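Aerobactin synthase IucC (Klebsiella pneumoniae, PDB 6CN7) is an aerobactin synthetase that probably uses ATP to attach the second N-acetyl-N-hydroxylysine to the citryl intermediate, completing this iron-scavenging siderophore. Local coordinates at residues R302-V307 with Y411-R416; N211-D216 with R243-G248. The protein carries 5 engineered substitutions. All blocks are in the same frame, centred on the assembly; numbering follows the deposited sequence.

Interaction 2 comes first along the chain and closes before interaction 1 opens. It lies about 36 Å from the chain centre, where the loop after helix 198-210 meets strand 244-250 of the large antiparallel sheet. Interaction 1 lies deeper, about 21 Å from that centre, and joins helix 291-310 to helix 395-417. The two centres are about 42 Å apart and their nearest atoms about 27 Å, so the two do not meet. They share no helix or strand. Interaction 2 is thus local packing on one sheet, whereas interaction 1 connects a helix of the IucA/IucC family region to one of the FhuF-like region, tying together parts distant in sequence.

Interaction 1. Residues R302-V307 with Y411-R416; sequences RWLQQV and YHLLCR
L304 and V307, one turn apart on helix 291-310, meet helix 395-417 at a single side chain, L413. The contact, 94 Å² in all, is plain apolar helix-to-helix packing between the IucA/IucC family region and the FhuF-like region. Along 411-416, Y411 begins on the side turned from helix 291-310. Its carbonyl accepts the amide of C415 one turn on, and the C415 sulfur lies over one face of its ring, toward the rim. H412 follows, its imidazole carrying R416 CB above one face. L413 then makes the crossing. Its CG stands anti to the backbone N (chi1 -178°), which takes the branched end toward the other helix although the CB does not point there directly. Methyl CD1 of L413 bears on both partners, 4.3 Å from L304 CD2 and 4.4 Å from V307 CG1. L413 CD2 stands beside the same L304 methyl, with 4.5 Å between L413 CD2 and L304 CD2. V307 is packed at both branches, since its CG2 sits 3.7 Å above the ring plane of W303 and over the ring centre, a CH-pi contact that leaves CG1 for L413. At the end of the segment, R416 reaches back so that H412 CE1 lies in plane at its guanidinium edge. D311, just beyond helix 291-310, bonds H412 NE2 and forms a salt bridge with R416, adding a polar tie beside the leucine contact. V419 and L421 of strand 419-421 also pack on L413, helix 312-317 sends L314 against V307 and H412, and helix 475-499 lies against Y411 and L414.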
ATOM      1  N   ARG A 302      19.411  21.258  23.448  1.00 74.69           N
ATOM      2  CA  ARG A 302      20.617  21.667  24.158  1.00 78.04           C
ATOM      3  C   ARG A 302      20.380  22.925  24.979  1.00 76.29           C
ATOM      4  O   ARG A 302      20.977  23.091  26.048  1.00 80.23           O
ATOM      5  CB  ARG A 302      21.759  21.888  23.166  1.00 82.76           C
ATOM      6  N   TRP A 303      19.513  23.820  24.503  1.00 74.51           N
ATOM      7  CA  TRP A 303      19.247  25.055  25.230  1.00 71.73           C
ATOM      8  C   TRP A 303      18.349  24.800  26.436  1.00 68.30           C
ATOM      9  O   TRP A 303      18.627  25.287  27.538  1.00 67.55           O
ATOM     10  CB  TRP A 303      18.616  26.091  24.299  1.00 69.28           C
ATOM     11  CG  TRP A 303      18.432  27.428  24.947  1.00 69.50           C
ATOM     12  CD1 TRP A 303      19.387  28.380  25.139  1.00 74.15           C
ATOM     13  CD2 TRP A 303      17.218  27.962  25.488  1.00 71.71           C
ATOM     14  NE1 TRP A 303      18.845  29.474  25.769  1.00 76.77           N
ATOM     15  CE2 TRP A 303      17.513  29.241  25.993  1.00 73.40           C
ATOM     16  CE3 TRP A 303      15.909  27.480  25.595  1.00 75.15           C
ATOM     17  CZ2 TRP A 303      16.550  30.048  26.596  1.00 75.47           C
ATOM     18  CZ3 TRP A 303      14.953  28.282  26.194  1.00 74.23           C
ATOM     19  CH2 TRP A 303      15.279  29.551  26.687  1.00 73.68           C
ATOM     20  N   LEU A 304      17.273  24.033  26.248  1.00 65.20           N
ATOM     21  CA  LEU A 304      16.375  23.742  27.360  1.00 64.23           C
ATOM     22  C   LEU A 304      17.070  22.909  28.429  1.00 67.62           C
ATOM     23  O   LEU A 304      16.810  23.084  29.625  1.00 70.28           O
ATOM     24  CB  LEU A 304      15.126  23.023  26.852  1.00 63.43           C
ATOM     25  CG  LEU A 304      14.139  23.880  26.057  1.00 61.57           C
ATOM     26  CD1 LEU A 304      13.060  22.998  25.454  1.00 61.15           C
ATOM     27  CD2 LEU A 304      13.518  24.962  26.934  1.00 59.79           C
ATOM     28  N   GLN A 305      17.952  21.997  28.021  1.00 68.68           N
ATOM     29  CA  GLN A 305      18.719  21.231  28.997  1.00 69.50           C
ATOM     30  C   GLN A 305      19.558  22.151  29.874  1.00 69.04           C
ATOM     31  O   GLN A 305      19.643  21.953  31.092  1.00 71.14           O
ATOM     32  CB  GLN A 305      19.601  20.207  28.280  1.00 74.03           C
ATOM     33  CG  GLN A 305      18.816  19.044  27.689  1.00 77.95           C
ATOM     34  CD  GLN A 305      19.662  18.140  26.813  1.00 82.34           C
ATOM     35  OE1 GLN A 305      20.606  18.589  26.164  1.00 87.30           O
ATOM     36  NE2 GLN A 305      19.325  16.855  26.791  1.00 81.53           N
ATOM     37  N   GLN A 306      20.178  23.169  29.276  1.00 68.47           N
ATOM     38  CA  GLN A 306      20.953  24.127  30.059  1.00 70.72           C
ATOM     39  C   GLN A 306      20.065  24.942  30.990  1.00 69.61           C
ATOM     40  O   GLN A 306      20.485  25.290  32.100  1.00 70.28           O
ATOM     41  CB  GLN A 306      21.735  25.053  29.127  1.00 70.67           C
ATOM     42  N   VAL A 307      18.839  25.257  30.565  1.00 67.23           N
ATOM     43  CA  VAL A 307      17.934  26.039  31.403  1.00 65.09           C
ATOM     44  C   VAL A 307      17.504  25.227  32.618  1.00 59.22           C
ATOM     45  O   VAL A 307      17.543  25.712  33.756  1.00 58.17           O
ATOM     46  CB  VAL A 307      16.718  26.511  30.584  1.00 71.03           C
ATOM     47  CG1 VAL A 307      15.700  27.215  31.475  1.00 73.02           C
ATOM     48  CG2 VAL A 307      17.162  27.439  29.461  1.00 73.10           C
ATOM     49  N   TYR A 411       4.759  25.803  34.105  1.00 41.32           N
ATOM     50  CA  TYR A 411       4.304  27.173  34.309  1.00 38.69           C
ATOM     51  C   TYR A 411       5.475  28.104  34.584  1.00 46.12           C
ATOM     52  O   TYR A 411       5.484  29.253  34.124  1.00 48.42           O
ATOM     53  CB  TYR A 411       3.295  27.217  35.454  1.00 38.49           C
ATOM     54  CG  TYR A 411       2.598  28.547  35.615  1.00 43.04           C
ATOM     55  CD1 TYR A 411       1.873  29.102  34.570  1.00 42.64           C
ATOM     56  CD2 TYR A 411       2.646  29.237  36.817  1.00 41.76           C
ATOM     57  CE1 TYR A 411       1.228  30.316  34.711  1.00 40.35           C
ATOM     58  CE2 TYR A 411       2.003  30.451  36.970  1.00 44.03           C
ATOM     59  CZ  TYR A 411       1.294  30.983  35.913  1.00 44.09           C
ATOM     60  OH  TYR A 411       0.654  32.192  36.061  1.00 48.35           O
ATOM     61  N   HIS A 412       6.474  27.627  35.330  1.00 40.76           N
ATOM     62  CA  HIS A 412       7.662  28.432  35.594  1.00 44.74           C
ATOM     63  C   HIS A 412       8.439  28.694  34.310  1.00 43.35           C
ATOM     64  O   HIS A 412       8.863  29.825  34.047  1.00 44.54           O
ATOM     65  CB  HIS A 412       8.545  27.731  36.628  1.00 49.60           C
ATOM     66  CG  HIS A 412       9.837  28.436  36.901  1.00 50.92           C
ATOM     67  ND1 HIS A 412       9.903  29.655  37.539  1.00 51.78           N
ATOM     68  CD2 HIS A 412      11.117  28.086  36.628  1.00 52.71           C
ATOM     69  CE1 HIS A 412      11.164  30.028  37.645  1.00 51.00           C
ATOM     70  NE2 HIS A 412      11.921  29.095  37.099  1.00 54.34           N
ATOM     71  N   LEU A 413       8.643  27.653  33.498  1.00 46.77           N
ATOM     72  CA  LEU A 413       9.297  27.839  32.208  1.00 52.99           C
ATOM     73  C   LEU A 413       8.612  28.935  31.401  1.00 55.25           C
ATOM     74  O   LEU A 413       9.278  29.771  30.777  1.00 51.15           O
ATOM     75  CB  LEU A 413       9.297  26.519  31.433  1.00 51.14           C
ATOM     76  CG  LEU A 413       9.995  26.512  30.068  1.00 52.42           C
ATOM     77  CD1 LEU A 413      11.472  26.843  30.206  1.00 53.18           C
ATOM     78  CD2 LEU A 413       9.813  25.165  29.388  1.00 50.04           C
ATOM     79  N   LEU A 414       7.277  28.960  31.419  1.00 52.04           N
ATOM     80  CA  LEU A 414       6.536  29.950  30.641  1.00 49.86           C
ATOM     81  C   LEU A 414       6.714  31.354  31.208  1.00 50.83           C
ATOM     82  O   LEU A 414       7.061  32.290  30.477  1.00 49.00           O
ATOM     83  CB  LEU A 414       5.053  29.574  30.601  1.00 50.01           C
ATOM     84  CG  LEU A 414       4.101  30.626  30.019  1.00 55.65           C
ATOM     85  CD1 LEU A 414       4.464  30.945  28.578  1.00 57.73           C
ATOM     86  CD2 LEU A 414       2.658  30.159  30.118  1.00 55.79           C
ATOM     87  N   CYS A 415       6.475  31.524  32.510  1.00 50.58           N
ATOM     88  CA  CYS A 415       6.435  32.867  33.081  1.00 48.35           C
ATOM     89  C   CYS A 415       7.815  33.505  33.153  1.00 47.71           C
ATOM     90  O   CYS A 415       7.928  34.734  33.058  1.00 49.69           O
ATOM     91  CB  CYS A 415       5.804  32.823  34.469  1.00 47.58           C
ATOM     92  SG  CYS A 415       4.104  32.234  34.459  1.00 50.19           S
ATOM     93  N   ARG A 416       8.867  32.706  33.322  1.00 49.44           N
ATOM     94  CA  ARG A 416      10.217  33.246  33.445  1.00 53.82           C
ATOM     95  C   ARG A 416      10.910  33.391  32.097  1.00 53.97           C
ATOM     96  O   ARG A 416      11.581  34.400  31.855  1.00 55.07           O
ATOM     97  CB  ARG A 416      11.053  32.352  34.363  1.00 56.78           C
ATOM     98  CG  ARG A 416      12.548  32.707  34.431  1.00 66.37           C
ATOM     99  CD  ARG A 416      12.918  33.261  35.787  1.00 69.34           C
ATOM    100  NE  ARG A 416      14.357  33.490  35.928  1.00 80.60           N
ATOM    101  CZ  ARG A 416      15.179  32.752  36.667  1.00 84.73           C
ATOM    102  NH1 ARG A 416      14.729  31.717  37.366  1.00 82.11           N
ATOM    103  NH2 ARG A 416      16.470  33.059  36.720  1.00 86.36           N
TER

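Interaction 2. Residues N211-D216 with R243-G248; sequences NGLDND and RMVSLG
N211 and L213 pack against V245 and L247 where a Schellman motif ends helix 198-210 and its outgoing loop passes the antiparallel sheet. G212 is the C-prime residue; its positive phi turns the chain, and the residues before and after it both direct CB toward strand 244-250. The N211 amide and the V245 isopropyl group run antiparallel, side by side. The amide oxygen of N211 comes alongside a methyl, with OD1 3.8 Å from V245 CG1, while the other end of the amide turns back to its own helix, ND2 bonding V207 O. L213 works as a fork. Its CG is turned beside the backbone N (chi1 -59°), and the two methyls divide between two residues of the strand: L213 CD2 lies 4.2 Å from V245 CG2, and L213 CD1 lies 4.3 Å from L247 CD1. V245 therefore offers one branch to the asparagine and the other to the leucine. The strand's own pair is also closed up, V245 CG1 standing 3.8 Å from L247 CD1, so the leucine fork meets a continuous apolar patch. A classic beta bulge sets L247 and G248 together opposite W170 of strand 165-174. From that strand A172 touches L213, V245 and L247, and W208 of helix 198-210 packs on both leucines. S246 points its CB away from the loop and packs on K152 of the second subunit. Beyond L213 the loop is shaped by an Asx turn before strand 217-222: the amide N of D216 bonds D214 OD1 at 2.8 Å, with an N-H...O angle of 159°, on the anti side and 31° out of the carboxylate plane.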
ATOM      1  N   ASN A 211      26.631  -4.696  -3.018  1.00 93.82           N
ATOM      2  CA  ASN A 211      26.114  -3.650  -3.889  1.00 92.25           C
ATOM      3  C   ASN A 211      27.190  -2.657  -4.313  1.00 90.43           C
ATOM      4  O   ASN A 211      26.872  -1.658  -4.967  1.00 90.22           O
ATOM      5  CB  ASN A 211      24.963  -2.911  -3.197  1.00 91.46           C
ATOM      6  CG  ASN A 211      23.707  -3.756  -3.091  1.00 91.99           C
ATOM      7  OD1 ASN A 211      22.860  -3.741  -3.983  1.00 92.91           O
ATOM      8  ND2 ASN A 211      23.581  -4.496  -1.997  1.00 92.10           N
ATOM      9  N   GLY A 212      28.448  -2.905  -3.956  1.00 90.46           N
ATOM     10  CA  GLY A 212      29.535  -2.047  -4.384  1.00 91.43           C
ATOM     11  C   GLY A 212      29.543  -0.677  -3.747  1.00 91.79           C
ATOM     12  O   GLY A 212      30.009   0.284  -4.368  1.00 93.64           O
ATOM     13  N   LEU A 213      29.046  -0.558  -2.520  1.00 90.39           N
ATOM     14  CA  LEU A 213      28.999   0.721  -1.828  1.00 90.61           C
ATOM     15  C   LEU A 213      30.268   0.927  -1.009  1.00 92.88           C
ATOM     16  O   LEU A 213      30.898  -0.031  -0.552  1.00 94.53           O
ATOM     17  CB  LEU A 213      27.772   0.792  -0.920  1.00 89.35           C
ATOM     18  CG  LEU A 213      26.427   0.617  -1.630  1.00 86.50           C
ATOM     19  CD1 LEU A 213      25.307   0.464  -0.616  1.00 85.49           C
ATOM     20  CD2 LEU A 213      26.147   1.786  -2.561  1.00 86.28           C
ATOM     21  N   ASP A 214      30.640   2.190  -0.832  1.00 93.51           N
ATOM     22  CA  ASP A 214      31.862   2.545  -0.118  1.00 94.90           C
ATOM     23  C   ASP A 214      31.542   3.673   0.863  1.00 92.45           C
ATOM     24  O   ASP A 214      30.384   3.918   1.226  1.00 90.12           O
ATOM     25  CB  ASP A 214      32.971   2.902  -1.118  1.00 97.51           C
ATOM     26  CG  ASP A 214      32.610   4.082  -2.002  1.00 98.09           C
ATOM     27  OD1 ASP A 214      31.813   4.939  -1.570  1.00 96.25           O
ATOM     28  OD2 ASP A 214      33.120   4.148  -3.141  1.00100.46           O
ATOM     29  N   ASN A 215      32.582   4.385   1.306  1.00 90.29           N
ATOM     30  CA  ASN A 215      32.421   5.423   2.317  1.00 88.76           C
ATOM     31  C   ASN A 215      31.698   6.659   1.797  1.00 88.39           C
ATOM     32  O   ASN A 215      31.399   7.556   2.594  1.00 85.44           O
ATOM     33  CB  ASN A 215      33.789   5.830   2.869  1.00 92.91           C
ATOM     34  N   ASP A 216      31.417   6.738   0.495  1.00 92.02           N
ATOM     35  CA  ASP A 216      30.633   7.842  -0.041  1.00 93.81           C
ATOM     36  C   ASP A 216      29.133   7.667   0.175  1.00 93.46           C
ATOM     37  O   ASP A 216      28.370   8.591  -0.126  1.00 95.19           O
ATOM     38  CB  ASP A 216      30.911   8.015  -1.539  1.00 95.24           C
ATOM     39  CG  ASP A 216      31.859   9.162  -1.828  1.00 98.00           C
ATOM     40  OD1 ASP A 216      31.723  10.229  -1.191  1.00 96.79           O
ATOM     41  OD2 ASP A 216      32.743   8.996  -2.695  1.00 99.49           O
ATOM     42  N   ARG A 243      20.685   6.577  -7.630  1.00 85.68           N
ATOM     43  CA  ARG A 243      20.900   7.600  -6.612  1.00 85.19           C
ATOM     44  C   ARG A 243      20.599   7.083  -5.212  1.00 82.63           C
ATOM     45  O   ARG A 243      21.050   7.681  -4.230  1.00 82.55           O
ATOM     46  CB  ARG A 243      20.038   8.832  -6.902  1.00 85.22           C
ATOM     47  CG  ARG A 243      20.402   9.567  -8.183  1.00 88.80           C
ATOM     48  CD  ARG A 243      19.760  10.946  -8.236  1.00 90.85           C
ATOM     49  NE  ARG A 243      20.066  11.646  -9.480  1.00 95.33           N
ATOM     50  N   MET A 244      19.848   5.989  -5.103  1.00 79.99           N
ATOM     51  CA  MET A 244      19.504   5.389  -3.823  1.00 77.08           C
ATOM     52  C   MET A 244      19.463   3.881  -4.003  1.00 72.99           C
ATOM     53  O   MET A 244      19.054   3.390  -5.058  1.00 73.40           O
ATOM     54  CB  MET A 244      18.150   5.889  -3.316  1.00 79.40           C
ATOM     55  CG  MET A 244      18.156   7.303  -2.762  1.00 84.82           C
ATOM     56  SD  MET A 244      16.491   7.970  -2.526  1.00 89.15           S
ATOM     57  CE  MET A 244      15.532   6.493  -2.178  1.00 83.22           C
ATOM     58  N   VAL A 245      19.879   3.152  -2.971  1.00 67.20           N
ATOM     59  CA  VAL A 245      19.976   1.698  -3.034  1.00 66.80           C
ATOM     60  C   VAL A 245      19.169   1.104  -1.891  1.00 65.43           C
ATOM     61  O   VAL A 245      19.301   1.537  -0.740  1.00 66.62           O
ATOM     62  CB  VAL A 245      21.440   1.220  -2.974  1.00 67.67           C
ATOM     63  CG1 VAL A 245      21.517  -0.302  -2.996  1.00 66.26           C
ATOM     64  CG2 VAL A 245      22.231   1.812  -4.132  1.00 69.15           C
ATOM     65  N   SER A 246      18.339   0.114  -2.210  1.00 65.50           N
ATOM     66  CA  SER A 246      17.534  -0.587  -1.220  1.00 63.47           C
ATOM     67  C   SER A 246      18.290  -1.824  -0.751  1.00 63.63           C
ATOM     68  O   SER A 246      18.570  -2.725  -1.549  1.00 66.23           O
ATOM     69  CB  SER A 246      16.179  -0.968  -1.815  1.00 62.80           C
ATOM     70  OG  SER A 246      15.488  -1.874  -0.980  1.00 63.48           O
ATOM     71  N   LEU A 247      18.617  -1.868   0.541  1.00 62.30           N
ATOM     72  CA  LEU A 247      19.399  -2.967   1.091  1.00 66.42           C
ATOM     73  C   LEU A 247      18.534  -4.065   1.687  1.00 62.95           C
ATOM     74  O   LEU A 247      18.939  -5.233   1.681  1.00 64.93           O
ATOM     75  CB  LEU A 247      20.361  -2.446   2.164  1.00 72.20           C
ATOM     76  CG  LEU A 247      21.660  -1.818   1.656  1.00 78.15           C
ATOM     77  CD1 LEU A 247      21.385  -0.642   0.736  1.00 80.81           C
ATOM     78  CD2 LEU A 247      22.528  -1.385   2.824  1.00 80.80           C
ATOM     79  N   GLY A 248      17.363  -3.722   2.196  1.00 60.61           N
ATOM     80  CA  GLY A 248      16.471  -4.679   2.815  1.00 58.80           C
ATOM     81  C   GLY A 248      16.307  -4.402   4.297  1.00 59.32           C
ATOM     82  O   GLY A 248      16.724  -3.366   4.823  1.00 57.38           O
TER